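Local coordinates for protein neurotoxin (Clostridium botulinum, PDB 3N7L) that probably binds gangliosides on nerve cells, serving as the receptor-binding domain of a botulinum neurotoxin, built from a lectin-like half and a beta-trefoil half, at residues Gln35-Pro38 against Ile39-Asp43; Lys83-Ser86 against Asn87-Gly90; Lys213-Asp216 against Asp217-Asn221; Asn221-Phe224 against Asn225-Tyr229; Ala407-Glu411 against Ser412-His416. All blocks are in the same frame, centred on the assembly; numbering follows the deposited sequence.

Contact 1. Residues Gln35-Pro38 against Ile39-Asp43; sequences QLNP and IFPFD
The Phe42 ring presents its edge to the backbone of Pro38, with Pro38 O lying in the ring plane 3.3 Å from CE2. One of its faces carries Ile39 C and Phe40 N, both displaced from the ring centre. This is the loop of a beta hairpin in the lectin-like half of the domain, joining the antiparallel strands 35-36 and 44-47. Over the centre of one face of the Phe40 ring sits Pro41 CB, a proline packed on the preceding aromatic across a cis peptide bond; Phe40 also meets Tyr229 edge-to-face. Phe42 has left-handed backbone angles, which help reverse the chain, and its CA makes a C-H...O contact of 3.4 Å with Asn37 O. Asn37 swings CG away from its own N (chi1 -174°), carrying the amide inside the loop between Ile39 and the Asp43 carboxylate, amide and carboxylate planes 62° apart. Asp43 is buried, with Trp142 and Arg206 also against its side chain. A water lies between Asp43 OD1 (2.6 Å) and Gln35 O and can donate to either, though it cannot serve every acceptor near it. The loop is closed at its base by Asn37 N, which donates to Asp43 O over 2.9 Å, nearly straight at 167°.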
# COMPACT_ATOMS: atom_id res chain seq x y z
N GLN A 35 15.10 2.04 -13.28
CA GLN A 35 14.64 3.43 -13.22
C GLN A 35 14.59 3.97 -11.81
O GLN A 35 14.08 3.31 -10.90
CB GLN A 35 13.26 3.55 -13.86
CG GLN A 35 13.20 2.96 -15.26
CD GLN A 35 11.81 3.01 -15.85
OE1 GLN A 35 11.50 2.28 -16.79
NE2 GLN A 35 10.97 3.90 -15.32
N LEU A 36 15.12 5.17 -11.63
CA LEU A 36 15.13 5.82 -10.33
C LEU A 36 14.07 6.91 -10.26
O LEU A 36 13.95 7.73 -11.17
CB LEU A 36 16.51 6.43 -10.06
CG LEU A 36 17.73 5.51 -10.08
CD1 LEU A 36 18.96 6.30 -9.68
CD2 LEU A 36 17.52 4.34 -9.14
N ASN A 37 13.30 6.90 -9.19
CA ASN A 37 12.25 7.89 -8.99
C ASN A 37 12.89 9.16 -8.43
O ASN A 37 13.54 9.12 -7.38
CB ASN A 37 11.20 7.33 -8.02
CG ASN A 37 9.99 8.24 -7.86
OD1 ASN A 37 9.04 7.91 -7.16
ND2 ASN A 37 10.03 9.40 -8.52
N PRO A 38 12.75 10.29 -9.14
CA PRO A 38 13.32 11.58 -8.73
C PRO A 38 12.64 12.22 -7.52
O PRO A 38 13.16 13.18 -6.95
CB PRO A 38 13.17 12.43 -9.99
CG PRO A 38 11.88 11.94 -10.56
CD PRO A 38 12.03 10.43 -10.43
N ILE A 39 11.48 11.70 -7.13
CA ILE A 39 10.78 12.24 -5.97
C ILE A 39 10.46 11.13 -4.98
O ILE A 39 10.47 9.95 -5.34
CB ILE A 39 9.45 12.95 -6.35
CG1 ILE A 39 8.44 11.95 -6.91
CG2 ILE A 39 9.72 14.06 -7.37
CD1 ILE A 39 7.07 12.55 -7.13
N PHE A 40 10.18 11.52 -3.74
CA PHE A 40 9.86 10.57 -2.69
C PHE A 40 8.87 9.53 -3.21
O PHE A 40 7.95 9.86 -3.96
CB PHE A 40 9.28 11.31 -1.48
CG PHE A 40 9.06 10.43 -0.29
CD1 PHE A 40 7.84 9.78 -0.10
CD2 PHE A 40 10.08 10.22 0.64
CE1 PHE A 40 7.64 8.93 0.99
CE2 PHE A 40 9.89 9.37 1.72
CZ PHE A 40 8.67 8.72 1.90
N PRO A 41 9.03 8.26 -2.79
CA PRO A 41 10.05 7.73 -1.88
C PRO A 41 11.42 7.42 -2.50
O PRO A 41 12.21 6.68 -1.91
CB PRO A 41 9.37 6.49 -1.32
CG PRO A 41 8.69 5.95 -2.55
CD PRO A 41 8.08 7.19 -3.17
N PHE A 42 11.69 7.97 -3.68
CA PHE A 42 12.97 7.77 -4.36
C PHE A 42 13.34 6.30 -4.58
O PHE A 42 14.50 5.92 -4.47
CB PHE A 42 14.09 8.46 -3.58
CG PHE A 42 13.78 9.87 -3.18
CD1 PHE A 42 13.49 10.18 -1.86
CD2 PHE A 42 13.75 10.88 -4.13
CE1 PHE A 42 13.19 11.49 -1.48
CE2 PHE A 42 13.44 12.20 -3.77
CZ PHE A 42 13.17 12.50 -2.44
N ASP A 43 12.34 5.50 -4.89
CA ASP A 43 12.52 4.07 -5.13
C ASP A 43 13.22 3.80 -6.46
O ASP A 43 13.34 4.70 -7.30
CB ASP A 43 11.15 3.42 -5.18
CG ASP A 43 10.28 4.05 -6.26
OD1 ASP A 43 10.39 3.65 -7.43
OD2 ASP A 43 9.50 4.97 -5.93
O HOH W 1 11.27 4.15 -9.85

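Contact 2. Residues Lys83-Ser86 against Asn87-Gly90; sequences KWVS and NLPG
Val85 to Leu88 form a type I beta turn, closed by Leu88 N donating to Val85 O over 3.1 Å in a bent bond (144° at the hydrogen) whose donor stands well above the carbonyl plane.

Leu88 is central to the apolar side of the bend, with Trp84 and Val85. Its CG points away from the backbone N (chi1 -175°), and this throws CD2 back across the turn to Trp84 CD1, 3.8 Å away; the two side chains cross at about a right angle, and the methyl approaches the indole obliquely. Leu88 CB also rests 4.1 Å from Val85 CG2. Further round the turn, Val85 and Asn87 run side by side and point the same way, with CG2 of Val85 only 3.3 Å from ND2 of Asn87, a methyl lying against an amide.

The indole itself is held from outside: NE1 of Trp84 donates to Ser109 O, the ring of Tyr130 meets it edge-to-face, and Tyr139 also packs on it. Asn140 OD1 accepts from both Lys83 N and Trp84 N, which fixes the entry to the bend, while Leu88 pairs through its backbone with Ser109 and packs on Ile201. Trp84 is also the centre of an inverse gamma turn, whose bond from Val85 N to Lys83 O is weak, so two reversals follow one another within six residues. The whole is a tight connection of the lectin-like jelly roll, carrying the chain from strand 72-82 of one sheet to strand 91-93 of the other.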
# COMPACT_ATOMS: atom_id res chain seq x y z
N LYS A 83 1.08 -6.46 -9.93
CA LYS A 83 0.37 -7.57 -10.51
C LYS A 83 0.93 -8.81 -9.87
O LYS A 83 1.35 -9.75 -10.54
CB LYS A 83 0.50 -7.59 -12.02
CG LYS A 83 -0.86 -7.60 -12.70
CD LYS A 83 -1.71 -6.42 -12.22
CE LYS A 83 -3.13 -6.52 -12.74
NZ LYS A 83 -3.81 -7.76 -12.26
N TRP A 84 0.95 -8.78 -8.54
CA TRP A 84 1.39 -9.90 -7.76
C TRP A 84 0.12 -10.73 -7.60
O TRP A 84 -0.57 -10.66 -6.58
CB TRP A 84 1.92 -9.45 -6.39
CG TRP A 84 2.42 -10.60 -5.55
CD1 TRP A 84 2.50 -11.91 -5.91
CD2 TRP A 84 2.89 -10.53 -4.19
NE1 TRP A 84 2.98 -12.67 -4.87
CE2 TRP A 84 3.23 -11.85 -3.80
CE3 TRP A 84 3.05 -9.49 -3.27
CZ2 TRP A 84 3.72 -12.15 -2.53
CZ3 TRP A 84 3.54 -9.79 -2.00
CH2 TRP A 84 3.87 -11.11 -1.64
N VAL A 85 -0.19 -11.48 -8.65
CA VAL A 85 -1.37 -12.33 -8.66
C VAL A 85 -1.11 -13.61 -7.86
O VAL A 85 0.04 -14.04 -7.72
CB VAL A 85 -1.80 -12.66 -10.11
CG1 VAL A 85 -2.33 -11.40 -10.77
CG2 VAL A 85 -0.61 -13.18 -10.91
N SER A 86 -2.18 -14.21 -7.35
CA SER A 86 -2.08 -15.42 -6.54
C SER A 86 -1.53 -16.65 -7.24
O SER A 86 -1.12 -17.61 -6.58
CB SER A 86 -3.44 -15.75 -5.92
OG SER A 86 -4.37 -16.13 -6.91
N ASN A 87 -1.52 -16.65 -8.57
CA ASN A 87 -0.99 -17.80 -9.30
C ASN A 87 0.29 -17.42 -10.04
O ASN A 87 0.62 -17.99 -11.08
CB ASN A 87 -2.02 -18.35 -10.30
CG ASN A 87 -2.28 -17.41 -11.46
OD1 ASN A 87 -2.73 -17.84 -12.52
ND2 ASN A 87 -2.02 -16.12 -11.26
N LEU A 88 1.00 -16.45 -9.48
CA LEU A 88 2.25 -15.99 -10.06
C LEU A 88 3.30 -17.10 -9.96
O LEU A 88 3.37 -17.82 -8.97
CB LEU A 88 2.76 -14.78 -9.29
CG LEU A 88 4.01 -14.11 -9.85
CD1 LEU A 88 3.63 -13.33 -11.10
CD2 LEU A 88 4.62 -13.16 -8.82
N PRO A 89 4.12 -17.26 -11.00
CA PRO A 89 5.15 -18.30 -10.94
C PRO A 89 6.27 -17.86 -9.99
O PRO A 89 6.20 -16.77 -9.41
CB PRO A 89 5.61 -18.42 -12.39
CG PRO A 89 5.42 -17.02 -12.92
CD PRO A 89 4.08 -16.64 -12.34
N GLY A 90 7.30 -18.70 -9.84
CA GLY A 90 8.40 -18.36 -8.96
C GLY A 90 9.43 -17.40 -9.51
O GLY A 90 9.80 -17.46 -10.69

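Contact 3. Residues Lys213-Asp216 against Asp217-Asn221; sequences KELD and DKDIN
Asp216 reaches over the first turn of helix 217-226. Its CB lies beside the peptide N of Asp217, and a chi1 of 61° then turns CG between the backbone N and the carbonyl carbon, back over the helix start. At the tip, OD2 accepts from Asp219 N over 2.7 Å, almost straight at 173° and met nearly along its C-O axis. The same OD2 faces the Asp219 carboxylate, while OD1 lies farther off, 3.7 Å from Asp219 OD1. The two acids thus crowd each other: Asp216 OD2 and Asp219 OD2 are 3.2 Å apart, their carboxylate planes turned by 44°. This repulsion is probably eased by the N-terminal end of the helix and by Lys213, whose NZ makes a long salt bridge of 3.7 Å with Asp219 OD1.

The backbone carbonyl of Asp216 opens the regular helical bonding, Ile220 N donating to Asp216 O over 2.9 Å. Beneath it, Leu215 CB touches Ile220 CG1 at 4.0 Å, and Ile220 packs on Thr146 and Tyr158 of the neighbouring strands. Leu215 precedes the cap and Ile220 is the fourth residue after it, so an aspartate N-cap is joined here to a hydrophobic staple, a classic way of starting a helix.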
# COMPACT_ATOMS: atom_id res chain seq x y z
N LYS A 213 22.19 -6.85 14.04
CA LYS A 213 21.52 -7.25 15.28
C LYS A 213 20.13 -7.78 14.97
O LYS A 213 19.63 -7.64 13.85
CB LYS A 213 21.40 -6.07 16.24
CG LYS A 213 20.39 -5.02 15.81
CD LYS A 213 20.18 -3.96 16.88
CE LYS A 213 19.55 -4.55 18.14
NZ LYS A 213 19.25 -3.50 19.14
N GLU A 214 19.51 -8.38 15.98
CA GLU A 214 18.17 -8.93 15.85
C GLU A 214 17.21 -7.85 16.36
O GLU A 214 17.07 -7.65 17.57
CB GLU A 214 18.03 -10.19 16.71
CG GLU A 214 16.84 -11.08 16.37
CD GLU A 214 16.52 -12.11 17.46
OE1 GLU A 214 17.44 -12.48 18.24
OE2 GLU A 214 15.36 -12.55 17.54
N LEU A 215 16.57 -7.14 15.44
CA LEU A 215 15.63 -6.08 15.80
C LEU A 215 14.39 -6.65 16.48
O LEU A 215 13.84 -7.65 16.01
CB LEU A 215 15.18 -5.30 14.56
CG LEU A 215 16.23 -4.59 13.70
CD1 LEU A 215 15.52 -3.90 12.54
CD2 LEU A 215 16.99 -3.57 14.53
N ASP A 216 13.96 -6.04 17.57
CA ASP A 216 12.76 -6.52 18.25
C ASP A 216 11.54 -5.78 17.72
O ASP A 216 11.67 -4.83 16.94
CB ASP A 216 12.90 -6.34 19.76
CG ASP A 216 13.06 -4.89 20.17
OD1 ASP A 216 13.73 -4.64 21.20
OD2 ASP A 216 12.51 -4.00 19.48
N ASP A 217 10.35 -6.22 18.13
CA ASP A 217 9.10 -5.60 17.68
C ASP A 217 9.10 -4.08 17.74
O ASP A 217 8.82 -3.41 16.75
CB ASP A 217 7.92 -6.14 18.51
CG ASP A 217 7.51 -7.53 18.09
OD1 ASP A 217 8.31 -8.48 18.26
OD2 ASP A 217 6.37 -7.68 17.58
N LYS A 218 9.42 -3.54 18.92
CA LYS A 218 9.45 -2.09 19.10
C LYS A 218 10.37 -1.41 18.09
O LYS A 218 9.96 -0.47 17.41
CB LYS A 218 9.89 -1.75 20.52
CG LYS A 218 9.87 -0.27 20.84
CD LYS A 218 10.21 -0.01 22.30
CE LYS A 218 10.16 1.48 22.63
NZ LYS A 218 10.44 1.74 24.07
N ASP A 219 11.61 -1.88 18.01
CA ASP A 219 12.59 -1.32 17.09
C ASP A 219 12.02 -1.31 15.67
O ASP A 219 12.06 -0.30 14.98
CB ASP A 219 13.89 -2.14 17.10
CG ASP A 219 14.62 -2.06 18.43
OD1 ASP A 219 15.64 -2.77 18.60
OD2 ASP A 219 14.17 -1.29 19.31
N ILE A 220 11.52 -2.47 15.25
CA ILE A 220 10.93 -2.67 13.93
C ILE A 220 9.89 -1.61 13.61
O ILE A 220 9.96 -0.94 12.58
CB ILE A 220 10.24 -4.07 13.84
CG1 ILE A 220 11.29 -5.16 13.74
CG2 ILE A 220 9.27 -4.13 12.65
CD1 ILE A 220 10.70 -6.53 13.80
N ASN A 221 8.90 -1.47 14.50
CA ASN A 221 7.85 -0.50 14.27
C ASN A 221 8.29 0.95 14.30
O ASN A 221 7.75 1.77 13.57
CB ASN A 221 6.70 -0.75 15.24
CG ASN A 221 5.89 -1.98 14.86
OD1 ASN A 221 6.27 -3.11 15.19
ND2 ASN A 221 4.80 -1.78 14.15

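Contact 4. Residues Asn221-Phe224 against Asn225-Tyr229; sequences NILF and NSLQY
Leu223 and Leu227 form the tight side of this helix end. Their CD1 methyls meet at 3.8 Å as the side chains cross, and both lie on Phe144, with Leu223 also on Ser76 and Leu227 on Trp78, so helix 217-226 is seated on the beta sheet through them. Phe224 extends this side: its CG is directed away from the backbone N (chi1 178°), its ring meets that of Phe144 at a shallow angle, and one end of the Gln228 amide reaches over one face, toward its rim, the planes 34° apart.

The outer side is looser and more polar, made by the exposed Ile222, Asn225 and Ser226. Regular helical bonds run as far as Ser226 N to Ile222 O, 2.9 Å. Beyond this the pattern decays: Leu227 N is shared between Leu223 O and Phe224 O in two weak bonds, of 3.3 and 3.4 Å. Ser226 turns OG back along the helix and donates to Leu223 O over 2.8 Å. Leu223 O therefore receives one firm side-chain bond beside a weak backbone one, so the hydroxyl probably helps satisfy this carbonyl where the peptide bonding weakens.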
# COMPACT_ATOMS: atom_id res chain seq x y z
N ASN A 221 8.90 -1.47 14.50
CA ASN A 221 7.85 -0.50 14.27
C ASN A 221 8.29 0.95 14.30
O ASN A 221 7.75 1.77 13.57
CB ASN A 221 6.70 -0.75 15.24
CG ASN A 221 5.89 -1.98 14.86
OD1 ASN A 221 6.27 -3.11 15.19
ND2 ASN A 221 4.80 -1.78 14.15
N ILE A 222 9.28 1.27 15.13
CA ILE A 222 9.78 2.63 15.18
C ILE A 222 10.42 2.90 13.82
O ILE A 222 10.26 3.99 13.24
CB ILE A 222 10.83 2.81 16.30
CG1 ILE A 222 10.13 2.85 17.66
CG2 ILE A 222 11.64 4.09 16.08
CD1 ILE A 222 11.07 3.02 18.84
N LEU A 223 11.14 1.91 13.30
CA LEU A 223 11.77 2.04 11.99
C LEU A 223 10.68 2.23 10.95
O LEU A 223 10.73 3.15 10.14
CB LEU A 223 12.57 0.77 11.67
CG LEU A 223 13.34 0.77 10.35
CD1 LEU A 223 14.33 1.93 10.33
CD2 LEU A 223 14.07 -0.56 10.18
N PHE A 224 9.69 1.34 10.99
CA PHE A 224 8.55 1.36 10.08
C PHE A 224 7.96 2.77 9.98
O PHE A 224 7.84 3.34 8.89
CB PHE A 224 7.49 0.39 10.62
CG PHE A 224 6.23 0.33 9.80
CD1 PHE A 224 4.99 0.27 10.44
CD2 PHE A 224 6.27 0.28 8.41
CE1 PHE A 224 3.81 0.16 9.70
CE2 PHE A 224 5.10 0.17 7.67
CZ PHE A 224 3.86 0.11 8.31
N ASN A 225 7.60 3.34 11.12
CA ASN A 225 7.00 4.67 11.15
C ASN A 225 7.93 5.81 10.72
O ASN A 225 7.50 6.73 10.03
CB ASN A 225 6.44 4.93 12.54
CG ASN A 225 5.24 4.05 12.85
OD1 ASN A 225 5.02 3.66 14.00
ND2 ASN A 225 4.45 3.74 11.82
N SER A 226 9.20 5.74 11.12
CA SER A 226 10.16 6.79 10.78
C SER A 226 10.42 6.94 9.28
O SER A 226 10.92 7.97 8.83
CB SER A 226 11.49 6.54 11.50
OG SER A 226 12.20 5.47 10.90
N LEU A 227 10.11 5.90 8.51
CA LEU A 227 10.32 5.93 7.06
C LEU A 227 9.08 6.43 6.32
O LEU A 227 9.02 6.39 5.10
CB LEU A 227 10.70 4.54 6.55
CG LEU A 227 12.18 4.12 6.61
CD1 LEU A 227 12.78 4.47 7.96
CD2 LEU A 227 12.30 2.62 6.35
N GLN A 228 8.09 6.90 7.07
CA GLN A 228 6.86 7.38 6.46
C GLN A 228 6.51 8.80 6.86
O GLN A 228 6.98 9.30 7.88
CB GLN A 228 5.68 6.50 6.87
CG GLN A 228 5.68 5.11 6.29
CD GLN A 228 4.53 4.29 6.83
OE1 GLN A 228 4.60 3.76 7.94
NE2 GLN A 228 3.45 4.18 6.06
N TYR A 229 5.70 9.45 6.02
CA TYR A 229 5.19 10.78 6.32
C TYR A 229 3.75 10.43 6.67
O TYR A 229 2.88 10.39 5.80
CB TYR A 229 5.23 11.69 5.09
CG TYR A 229 6.62 12.16 4.74
CD1 TYR A 229 7.40 11.47 3.81
CD2 TYR A 229 7.16 13.30 5.34
CE1 TYR A 229 8.68 11.91 3.49
CE2 TYR A 229 8.45 13.75 5.02
CZ TYR A 229 9.20 13.04 4.09
OH TYR A 229 10.47 13.47 3.75

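Contact 5. Residues Ala407-Glu411 against Ser412-His416; sequences ASLLE and STSTH
Leu409 O is the polar atom on which this bend closes. Ser412 N donates to it over 2.9 Å at 157°, from well above the carbonyl plane, and Thr415 CG2 presses on the same oxygen at 3.3 Å. The chain has left a helix-like run at 407-410 and enters a short 3-10 turn at 413-415, in the connection before the last strand, 417-421, of the beta-trefoil half.

Thr415 straddles the two parts of the bend. Its chi1 of 62° places OG1 between N and the carbonyl carbon and leaves CG2 pointing at Leu409, 4.1 Å from its CB. OG1 lies 2.7 Å from Ser412 O, but Gln362 OE1 competes for its single proton. Leu409 CD2 lies 3.8 Å from Ser414 OG, while Leu409 also packs on Ile376. Ser412 and Ser414 join hydroxyl to hydroxyl, OG to OG at 2.8 Å, with either able to donate. Ser414 OG also bonds to Ser378 OG, so although the direction of the Ser412-Ser414 bond is undecided, the hydroxyls tie the bend to strand 373-384.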
# COMPACT_ATOMS: atom_id res chain seq x y z
N ALA A 407 -19.91 8.50 17.48
CA ALA A 407 -18.77 7.99 18.23
C ALA A 407 -18.53 6.51 17.93
O ALA A 407 -17.38 6.08 17.78
CB ALA A 407 -19.00 8.20 19.73
N SER A 408 -19.60 5.74 17.83
CA SER A 408 -19.47 4.31 17.54
C SER A 408 -18.93 4.05 16.15
O SER A 408 -18.19 3.09 15.94
CB SER A 408 -20.82 3.61 17.70
OG SER A 408 -21.27 3.68 19.04
N LEU A 409 -19.29 4.90 15.19
CA LEU A 409 -18.83 4.74 13.81
C LEU A 409 -17.36 5.09 13.67
O LEU A 409 -16.68 4.65 12.74
CB LEU A 409 -19.65 5.64 12.87
CG LEU A 409 -21.00 5.11 12.40
CD1 LEU A 409 -21.69 6.18 11.59
CD2 LEU A 409 -20.78 3.86 11.55
N LEU A 410 -16.88 5.90 14.60
CA LEU A 410 -15.49 6.34 14.60
C LEU A 410 -14.52 5.16 14.52
O LEU A 410 -13.39 5.31 14.04
CB LEU A 410 -15.23 7.15 15.87
CG LEU A 410 -14.14 8.21 15.84
CD1 LEU A 410 -14.46 9.26 14.78
CD2 LEU A 410 -14.05 8.86 17.22
N GLU A 411 -14.97 4.00 14.97
CA GLU A 411 -14.13 2.80 14.97
C GLU A 411 -14.53 1.76 13.94
O GLU A 411 -13.92 0.69 13.86
CB GLU A 411 -14.15 2.16 16.36
CG GLU A 411 -13.45 2.97 17.43
CD GLU A 411 -11.99 3.22 17.10
OE1 GLU A 411 -11.72 4.07 16.22
OE2 GLU A 411 -11.12 2.55 17.70
N SER A 412 -15.56 2.06 13.16
CA SER A 412 -16.05 1.12 12.16
C SER A 412 -15.28 1.17 10.84
O SER A 412 -14.93 2.25 10.36
CB SER A 412 -17.53 1.38 11.90
OG SER A 412 -18.02 0.47 10.94
N THR A 413 -15.02 0.01 10.26
CA THR A 413 -14.32 -0.06 8.98
C THR A 413 -15.24 0.44 7.86
O THR A 413 -14.80 0.63 6.73
CB THR A 413 -13.85 -1.49 8.66
OG1 THR A 413 -14.96 -2.39 8.79
CG2 THR A 413 -12.73 -1.91 9.59
N SER A 414 -16.52 0.65 8.19
CA SER A 414 -17.48 1.13 7.20
C SER A 414 -17.25 2.62 6.94
O SER A 414 -17.89 3.22 6.07
CB SER A 414 -18.92 0.90 7.69
OG SER A 414 -19.25 1.74 8.79
N THR A 415 -16.31 3.22 7.68
CA THR A 415 -15.98 4.63 7.51
C THR A 415 -14.59 4.76 6.87
O THR A 415 -14.07 5.87 6.74
CB THR A 415 -15.98 5.40 8.86
OG1 THR A 415 -14.98 4.84 9.73
CG2 THR A 415 -17.32 5.29 9.53
N HIS A 416 -14.00 3.63 6.49
CA HIS A 416 -12.68 3.65 5.86
C HIS A 416 -12.81 3.67 4.34
O HIS A 416 -13.32 2.72 3.74
CB HIS A 416 -11.85 2.42 6.27
CG HIS A 416 -11.55 2.34 7.73
ND1 HIS A 416 -11.94 3.32 8.63
CD2 HIS A 416 -10.93 1.39 8.46
CE1 HIS A 416 -11.56 2.97 9.85
NE2 HIS A 416 -10.95 1.80 9.77

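Contacts 1 to 3 belong to the lectin-like half, contact 4 leads out of it and contact 5 lies in the trefoil half, about 35 Å centre to centre from contact 1. Contacts 3 and 4 are the two ends of one helix, 217-226: they share Asn221, their centres are about 12 Å apart, and one is its start and the other its end. Contact 4 in turn touches contact 1, where Phe40 CE2 comes within 3.3 Å of Tyr229 CE1, bringing the hairpin loop against the chain as it passes toward the trefoil. Contact 2 lies alone, its nearest atoms about 14 Å from those of contacts 1 and 4. Glycerols near Phe40 and Ser408 probably come from the crystallisation liquor.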